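Local coordinates for protein scribble homolog (Homo sapiens, PDB 6EEY) that probably scaffolds cell-polarity and signalling complexes, its fourth PDZ domain being of the kind that binds C-terminal peptide tails of partner proteins, at residues T36-T48 / D54-V66. The protein carries 1 engineered substitution. Sequence-based numbering, arbitrary orientation.
Sequences TDEGIFISKVSPT and DGRLRVGLRLLEV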
loop_
_atom_site.group_PDB
_atom_site.type_symbol
_atom_site.label_atom_id
_atom_site.label_comp_id
_atom_site.label_asym_id
_atom_site.label_seq_id
_atom_site.Cartn_x
_atom_site.Cartn_y
_atom_site.Cartn_z
ATOM N N THR A 36 -6.734 4.626 -15.651
ATOM C CA THR A 36 -6.879 3.361 -14.932
ATOM C C THR A 36 -5.549 2.657 -14.703
ATOM O O THR A 36 -5.521 1.602 -14.054
ATOM C CB THR A 36 -7.838 2.417 -15.665
ATOM O OG1 THR A 36 -7.241 1.987 -16.892
ATOM C CG2 THR A 36 -9.163 3.105 -15.957
ATOM N N ASP A 37 -4.446 3.207 -15.207
ATOM C CA ASP A 37 -3.126 2.644 -14.967
ATOM C C ASP A 37 -2.388 3.369 -13.850
ATOM O O ASP A 37 -1.160 3.271 -13.764
ATOM C CB ASP A 37 -2.299 2.631 -16.255
ATOM C CG ASP A 37 -2.072 4.024 -16.830
ATOM O OD1 ASP A 37 -2.507 5.017 -16.209
ATOM O OD2 ASP A 37 -1.438 4.114 -17.906
ATOM N N GLU A 38 -3.114 4.074 -12.983
ATOM C CA GLU A 38 -2.524 4.834 -11.889
ATOM C C GLU A 38 -2.660 4.143 -10.536
ATOM O O GLU A 38 -2.525 4.791 -9.492
ATOM C CB GLU A 38 -3.119 6.240 -11.862
ATOM C CG GLU A 38 -2.814 7.033 -13.123
ATOM C CD GLU A 38 -3.280 8.464 -13.062
ATOM O OE1 GLU A 38 -4.285 8.731 -12.368
ATOM O OE2 GLU A 38 -2.621 9.321 -13.697
ATOM N N GLY A 39 -2.881 2.843 -10.537
ATOM C CA GLY A 39 -2.951 2.108 -9.294
ATOM C C GLY A 39 -1.632 2.086 -8.551
ATOM O O GLY A 39 -0.554 2.305 -9.112
ATOM N N ILE A 40 -1.743 1.835 -7.261
ATOM C CA ILE A 40 -0.602 1.662 -6.380
ATOM C C ILE A 40 -0.413 0.170 -6.177
ATOM O O ILE A 40 -1.384 -0.546 -5.903
ATOM C CB ILE A 40 -0.848 2.344 -5.030
ATOM C CG1 ILE A 40 -1.063 3.843 -5.207
ATOM C CG2 ILE A 40 0.300 2.057 -4.080
ATOM C CD1 ILE A 40 0.053 4.529 -5.869
ATOM N N PHE A 41 0.824 -0.297 -6.294
ATOM C CA PHE A 41 1.156 -1.702 -6.164
ATOM C C PHE A 41 2.296 -1.891 -5.190
ATOM O O PHE A 41 3.161 -1.031 -5.054
ATOM C CB PHE A 41 1.568 -2.300 -7.511
ATOM C CG PHE A 41 0.478 -2.255 -8.527
ATOM C CD1 PHE A 41 0.279 -1.128 -9.296
ATOM C CD2 PHE A 41 -0.368 -3.323 -8.686
ATOM C CE1 PHE A 41 -0.748 -1.077 -10.232
ATOM C CE2 PHE A 41 -1.404 -3.275 -9.616
ATOM C CZ PHE A 41 -1.588 -2.137 -10.384
ATOM N N ILE A 42 2.296 -3.027 -4.525
ATOM C CA ILE A 42 3.395 -3.371 -3.631
ATOM C C ILE A 42 4.596 -3.775 -4.466
ATOM O O ILE A 42 4.502 -4.692 -5.290
ATOM C CB ILE A 42 2.998 -4.511 -2.679
ATOM C CG1 ILE A 42 1.771 -4.105 -1.872
ATOM C CG2 ILE A 42 4.176 -4.885 -1.795
ATOM C CD1 ILE A 42 1.391 -5.106 -0.795
ATOM N N SER A 43 5.733 -3.113 -4.238
ATOM C CA SER A 43 6.940 -3.411 -4.989
ATOM C C SER A 43 7.998 -4.139 -4.178
ATOM O O SER A 43 8.890 -4.750 -4.778
ATOM C CB SER A 43 7.538 -2.127 -5.569
ATOM O OG SER A 43 7.790 -1.246 -4.508
ATOM N N LYS A 44 7.908 -4.126 -2.852
ATOM C CA LYS A 44 8.829 -4.856 -1.999
ATOM C C LYS A 44 8.121 -5.150 -0.686
ATOM O O LYS A 44 7.328 -4.344 -0.193
ATOM C CB LYS A 44 10.095 -4.044 -1.722
ATOM C CG LYS A 44 10.904 -3.654 -2.944
ATOM C CD LYS A 44 12.188 -2.953 -2.526
ATOM C CE LYS A 44 13.043 -2.585 -3.723
ATOM N NZ LYS A 44 14.229 -1.784 -3.296
ATOM N N VAL A 45 8.428 -6.311 -0.119
ATOM C CA VAL A 45 8.027 -6.659 1.234
ATOM C C VAL A 45 9.301 -6.932 2.019
ATOM O O VAL A 45 10.018 -7.886 1.720
ATOM C CB VAL A 45 7.097 -7.875 1.262
ATOM C CG1 VAL A 45 6.761 -8.236 2.699
ATOM C CG2 VAL A 45 5.845 -7.609 0.474
ATOM N N SER A 46 9.571 -6.138 3.025
ATOM C CA SER A 46 10.757 -6.348 3.842
ATOM C C SER A 46 10.581 -7.599 4.699
ATOM O O SER A 46 9.597 -7.708 5.420
ATOM C CB SER A 46 10.917 -5.131 4.747
ATOM O OG SER A 46 12.017 -5.294 5.605
ATOM N N PRO A 47 11.521 -8.555 4.660
ATOM C CA PRO A 47 11.282 -9.802 5.414
ATOM C C PRO A 47 11.117 -9.589 6.903
ATOM O O PRO A 47 10.365 -10.329 7.546
ATOM C CB PRO A 47 12.510 -10.666 5.080
ATOM C CG PRO A 47 12.894 -10.199 3.715
ATOM C CD PRO A 47 12.663 -8.704 3.733
ATOM N N THR A 48 11.800 -8.609 7.486
ATOM C CA THR A 48 11.713 -8.396 8.923
ATOM C C THR A 48 10.692 -7.340 9.316
ATOM O O THR A 48 10.491 -7.116 10.518
ATOM C CB THR A 48 13.067 -8.030 9.553
ATOM O OG1 THR A 48 13.508 -6.764 9.072
ATOM C CG2 THR A 48 14.119 -9.083 9.310
ATOM N N ASP A 54 3.956 -11.102 8.995
ATOM C CA ASP A 54 2.596 -11.610 8.864
ATOM C C ASP A 54 2.515 -12.668 7.772
ATOM O O ASP A 54 1.768 -13.646 7.900
ATOM C CB ASP A 54 1.688 -10.408 8.611
ATOM C CG ASP A 54 0.283 -10.785 8.211
ATOM O OD1 ASP A 54 0.059 -11.047 7.016
ATOM O OD2 ASP A 54 -0.602 -10.803 9.090
ATOM N N GLY A 55 3.253 -12.496 6.689
ATOM C CA GLY A 55 3.395 -13.526 5.692
ATOM C C GLY A 55 2.406 -13.493 4.552
ATOM O O GLY A 55 2.600 -14.218 3.575
ATOM N N ARG A 56 1.374 -12.669 4.617
ATOM C CA ARG A 56 0.340 -12.705 3.589
ATOM C C ARG A 56 0.658 -11.814 2.394
ATOM O O ARG A 56 0.521 -12.247 1.247
ATOM C CB ARG A 56 -1.014 -12.318 4.189
ATOM C CG ARG A 56 -1.580 -13.393 5.073
ATOM C CD ARG A 56 -2.876 -12.965 5.707
ATOM N NE ARG A 56 -2.660 -11.920 6.706
ATOM C CZ ARG A 56 -3.629 -11.305 7.368
ATOM N NH1 ARG A 56 -4.899 -11.603 7.143
ATOM N NH2 ARG A 56 -3.320 -10.405 8.277
ATOM N N LEU A 57 1.070 -10.570 2.624
ATOM C CA LEU A 57 1.251 -9.655 1.509
ATOM C C LEU A 57 2.429 -10.077 0.647
ATOM O O LEU A 57 3.417 -10.632 1.127
ATOM C CB LEU A 57 1.467 -8.241 2.016
ATOM C CG LEU A 57 0.269 -7.592 2.695
ATOM C CD1 LEU A 57 0.657 -6.222 3.201
ATOM C CD2 LEU A 57 -0.921 -7.483 1.774
ATOM N N ARG A 58 2.312 -9.780 -0.644
ATOM C CA ARG A 58 3.313 -10.112 -1.638
ATOM C C ARG A 58 3.490 -8.939 -2.586
ATOM O O ARG A 58 2.577 -8.133 -2.804
ATOM C CB ARG A 58 2.900 -11.340 -2.466
ATOM C CG ARG A 58 2.917 -12.643 -1.713
ATOM C CD ARG A 58 4.356 -13.055 -1.485
ATOM N NE ARG A 58 4.472 -14.341 -0.811
ATOM C CZ ARG A 58 4.270 -14.516 0.487
ATOM N NH1 ARG A 58 3.942 -13.499 1.256
ATOM N NH2 ARG A 58 4.417 -15.714 1.029
ATOM N N VAL A 59 4.677 -8.887 -3.177
ATOM C CA VAL A 59 4.910 -8.029 -4.324
ATOM C C VAL A 59 3.861 -8.291 -5.369
ATOM O O VAL A 59 3.474 -9.437 -5.615
ATOM C CB VAL A 59 6.328 -8.280 -4.869
ATOM C CG1 VAL A 59 6.506 -7.608 -6.208
ATOM C CG2 VAL A 59 7.373 -7.794 -3.865
ATOM N N GLY A 60 3.382 -7.215 -5.973
ATOM C CA GLY A 60 2.442 -7.288 -7.065
ATOM C C GLY A 60 1.010 -7.035 -6.672
ATOM O O GLY A 60 0.178 -6.790 -7.555
ATOM N N LEU A 61 0.689 -7.071 -5.393
ATOM C CA LEU A 61 -0.669 -6.769 -4.989
ATOM C C LEU A 61 -0.992 -5.308 -5.252
ATOM O O LEU A 61 -0.161 -4.416 -5.056
ATOM C CB LEU A 61 -0.876 -7.042 -3.504
ATOM C CG LEU A 61 -0.777 -8.506 -3.105
ATOM C CD1 LEU A 61 -1.003 -8.643 -1.626
ATOM C CD2 LEU A 61 -1.748 -9.383 -3.863
ATOM N N ARG A 62 -2.212 -5.072 -5.707
ATOM C CA ARG A 62 -2.772 -3.737 -5.825
ATOM C C ARG A 62 -3.230 -3.284 -4.449
ATOM O O ARG A 62 -3.912 -4.031 -3.742
ATOM C CB ARG A 62 -3.958 -3.812 -6.789
ATOM C CG ARG A 62 -4.828 -2.572 -6.920
ATOM C CD ARG A 62 -4.222 -1.613 -7.878
ATOM N NE ARG A 62 -5.054 -0.433 -8.099
ATOM C CZ ARG A 62 -5.878 -0.239 -9.124
ATOM N NH1 ARG A 62 -6.047 -1.166 -10.061
ATOM N NH2 ARG A 62 -6.529 0.909 -9.211
ATOM N N LEU A 63 -2.833 -2.086 -4.049
ATOM C CA LEU A 63 -3.156 -1.534 -2.744
ATOM C C LEU A 63 -4.130 -0.386 -2.957
ATOM O O LEU A 63 -3.765 0.637 -3.550
ATOM C CB LEU A 63 -1.872 -1.045 -2.100
ATOM C CG LEU A 63 -2.036 -0.445 -0.724
ATOM C CD1 LEU A 63 -2.601 -1.429 0.276
ATOM C CD2 LEU A 63 -0.686 0.060 -0.243
ATOM N N LEU A 64 -5.370 -0.563 -2.504
ATOM C CA LEU A 64 -6.431 0.407 -2.726
ATOM C C LEU A 64 -6.640 1.360 -1.561
ATOM O O LEU A 64 -6.982 2.529 -1.782
ATOM C CB LEU A 64 -7.756 -0.294 -3.007
ATOM C CG LEU A 64 -7.821 -1.081 -4.312
ATOM C CD1 LEU A 64 -9.079 -1.907 -4.389
ATOM C CD2 LEU A 64 -7.759 -0.152 -5.515
ATOM N N GLU A 65 -6.464 0.891 -0.335
ATOM C CA GLU A 65 -6.709 1.697 0.838
ATOM C C GLU A 65 -5.734 1.277 1.916
ATOM O O GLU A 65 -5.322 0.114 1.980
ATOM C CB GLU A 65 -8.111 1.513 1.427
ATOM C CG GLU A 65 -9.216 1.877 0.483
ATOM C CD GLU A 65 -10.603 1.810 1.097
ATOM O OE1 GLU A 65 -11.546 2.275 0.428
ATOM O OE2 GLU A 65 -10.765 1.319 2.223
ATOM N N VAL A 66 -5.409 2.223 2.776
ATOM C CA VAL A 66 -4.659 1.970 3.999
ATOM C C VAL A 66 -5.463 2.605 5.113
ATOM O O VAL A 66 -5.843 3.773 5.013
ATOM C CB VAL A 66 -3.256 2.594 3.927
ATOM C CG1 VAL A 66 -2.500 2.411 5.232
ATOM C CG2 VAL A 66 -2.456 1.975 2.804
HETATM O O HOH W 1 -4.388 1.466 -6.118
#
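Phe41 and Arg62 face each other where strands 40-45 and 62-66 run antiparallel in the PDZ fold, a non-hydrogen-bonded pair with CA atoms 4.4 Å apart. The arginine crosses the ring obliquely: its CD lies over one face, 4.0 Å from the ring centroid, in a CH-pi contact, while Gly60 O sits at the ring edge. Arg62 sends CG away from its backbone N (chi1 172°), bends at chi2 and runs past the Phe41 ring to Gly39, just before strand 40-45, laying a guanidinium face over Gly39 CA. There NE meets Gly39 CA at 3.5 Å.

Three backbone hydrogen bonds cross between the segments. Leu63 N donates to Ile40 O, and Ile42 N to Leu61 O almost in line with the carbonyl. Gly60 N, within the type II turn from Arg58 to Leu61, reaches Ile42 O at 2.8 Å.

Ile42 carries the apolar side of the contact. CG1 stands beside the backbone N (chi1 -58°) and the chain extends from there, so that CD1 lies alongside Leu61 CB at 4.0 Å and also touches Leu57 CD2. Leu57, in the loop ahead of strand 62-66, also packs on Ile9 of strand 5-10. Farther along, Val59 CG2 rests on Ser43 O, 3.5 Å away, and Val45 CG2 lies near Leu57 O.

Strand 19-23 pairs with the other edge of strand 40-45. Between Ile40 and Leu63, one water joins Ile40 N to Leu63 O and also accepts, in the guanidinium plane, from Arg62 NE. An alanine at Arg62 takes away CD and the guanidinium, and would probably leave the Phe41 face and Gly39 CA without this cover and the water without its NE donor. That water donates to Leu63 O at 2.8 Å.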